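Local coordinates for immunoglobulin-like protein (Pseudomonas aeruginosa, PDB 3N6Y), which is of unknown function but, as an immunoglobulin-like protein made with a signal peptide, probably acts outside the cytoplasm, at residues E43-K47 and L48-F52. Numbering follows the deposited sequence.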
loop_
_atom_site.group_PDB
_atom_site.type_symbol
_atom_site.label_atom_id
_atom_site.label_comp_id
_atom_site.label_asym_id
_atom_site.label_seq_id
_atom_site.Cartn_x
_atom_site.Cartn_y
_atom_site.Cartn_z
ATOM N N GLU A 43 9.953 -5.789 -8.613
ATOM C CA GLU A 43 10.845 -6.818 -8.082
ATOM C C GLU A 43 11.428 -6.337 -6.759
ATOM O O GLU A 43 12.155 -5.361 -6.687
ATOM C CB GLU A 43 11.943 -7.153 -9.095
ATOM C CG GLU A 43 11.431 -7.776 -10.369
ATOM C CD GLU A 43 10.926 -9.203 -10.169
ATOM O OE1 GLU A 43 11.399 -9.909 -9.229
ATOM O OE2 GLU A 43 10.057 -9.634 -10.959
ATOM N N VAL A 44 11.059 -7.031 -5.696
ATOM C CA VAL A 44 11.353 -6.622 -4.334
ATOM C C VAL A 44 12.260 -7.637 -3.640
ATOM O O VAL A 44 11.913 -8.810 -3.587
ATOM C CB VAL A 44 10.041 -6.475 -3.585
ATOM C CG1 VAL A 44 10.271 -6.168 -2.104
ATOM C CG2 VAL A 44 9.156 -5.374 -4.220
ATOM N N PRO A 45 13.392 -7.186 -3.063
ATOM C CA PRO A 45 14.256 -8.142 -2.329
ATOM C C PRO A 45 13.624 -8.726 -1.079
ATOM O O PRO A 45 13.037 -7.982 -0.278
ATOM C CB PRO A 45 15.475 -7.299 -1.913
ATOM C CG PRO A 45 15.371 -6.035 -2.589
ATOM C CD PRO A 45 13.936 -5.826 -3.043
ATOM N N ALA A 46 13.822 -10.028 -0.883
ATOM C CA ALA A 46 13.333 -10.742 0.288
ATOM C C ALA A 46 14.346 -10.520 1.391
ATOM O O ALA A 46 15.087 -11.440 1.800
ATOM C CB ALA A 46 13.161 -12.224 -0.006
ATOM N N LYS A 47 14.402 -9.282 1.844
ATOM C CA LYS A 47 15.374 -8.850 2.865
ATOM C C LYS A 47 14.722 -7.972 3.918
ATOM O O LYS A 47 13.971 -7.055 3.603
ATOM C CB LYS A 47 16.523 -8.106 2.183
ATOM C CG LYS A 47 17.315 -9.019 1.244
ATOM C CD LYS A 47 18.440 -8.344 0.429
ATOM C CE LYS A 47 19.765 -8.402 1.151
ATOM N NZ LYS A 47 20.860 -7.770 0.345
ATOM N N LEU A 48 15.014 -8.247 5.191
ATOM C CA LEU A 48 14.555 -7.393 6.298
ATOM C C LEU A 48 14.887 -5.929 6.051
ATOM O O LEU A 48 16.001 -5.598 5.619
ATOM C CB LEU A 48 15.220 -7.825 7.630
ATOM C CG LEU A 48 14.627 -8.897 8.518
ATOM C CD1 LEU A 48 15.498 -9.011 9.764
ATOM C CD2 LEU A 48 13.144 -8.625 8.898
ATOM N N GLY A 49 13.945 -5.050 6.371
ATOM C CA GLY A 49 14.123 -3.630 6.242
ATOM C C GLY A 49 13.639 -3.094 4.907
ATOM O O GLY A 49 13.618 -1.913 4.701
ATOM N N THR A 50 13.252 -3.977 3.999
ATOM C CA THR A 50 12.751 -3.531 2.693
ATOM C C THR A 50 11.311 -3.076 2.811
ATOM O O THR A 50 10.494 -3.814 3.320
ATOM C CB THR A 50 12.819 -4.672 1.682
ATOM O OG1 THR A 50 14.162 -5.111 1.546
ATOM C CG2 THR A 50 12.312 -4.271 0.257
ATOM N N LYS A 51 11.040 -1.857 2.381
ATOM C CA LYS A 51 9.696 -1.281 2.291
ATOM C C LYS A 51 9.280 -1.094 0.842
ATOM O O LYS A 51 10.037 -0.557 0.020
ATOM C CB LYS A 51 9.625 0.028 3.090
ATOM C CG LYS A 51 8.335 0.800 2.948
ATOM C CD LYS A 51 8.490 2.129 3.698
ATOM C CE LYS A 51 7.311 3.031 3.412
ATOM N NZ LYS A 51 7.466 4.377 4.070
ATOM N N PHE A 52 8.079 -1.569 0.492
ATOM C CA PHE A 52 7.607 -1.442 -0.857
ATOM C C PHE A 52 6.116 -1.114 -0.918
ATOM O O PHE A 52 5.392 -1.295 0.060
ATOM C CB PHE A 52 7.859 -2.720 -1.689
ATOM C CG PHE A 52 7.112 -3.942 -1.173
ATOM C CD1 PHE A 52 7.566 -4.667 -0.079
ATOM C CD2 PHE A 52 5.908 -4.330 -1.763
ATOM C CE1 PHE A 52 6.868 -5.748 0.393
ATOM C CE2 PHE A 52 5.213 -5.442 -1.306
ATOM C CZ PHE A 52 5.685 -6.141 -0.218
#
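T50 chi1 (-59°) sets OG1 beside its own backbone N, facing K47 O, and puts CG2 anti to that N, where it meets V44 CG1. V44 chi1 (175°) puts CG1 anti to the backbone N, against T50 CG2 and the F52 ring, while CG2 leans over the root of the F52 side chain.

K47 O is gripped twice. T50 OG1 donates to K47 O at 2.8 Å. T50 N donates to K47 O at 3.2 Å. The N-H...O angle of this second bond is 149°. Both donors reach the oxygen from the same face of its carbonyl plane, each tilted out of that plane. The hydroxyl bond thus reinforces the backbone bond that closes the turn.

V44 CG1 touches T50 CG2 at 3.7 Å and F52 CD1 at 3.7 Å. V44 CG2 lies 3.9 Å from F52 CB. The V44 and F52 side chains cross at about a right angle. P45 CD rests 4.0 Å from T50 CG2. F134 meets the F52 ring edge-to-face and also touches V44.

G49 has the positive phi that suits glycine. A46 centres an inverse gamma turn, with a weak K47 N to P45 O bond of 2.8 Å. The loop carries the chain from strand 43-44, paired with strand 127-136, to strand 51-59 in another sheet. It ends in a type II beta turn from K47 to T50, with glycine at its third position, joining two sheets of an immunoglobulin-like fold.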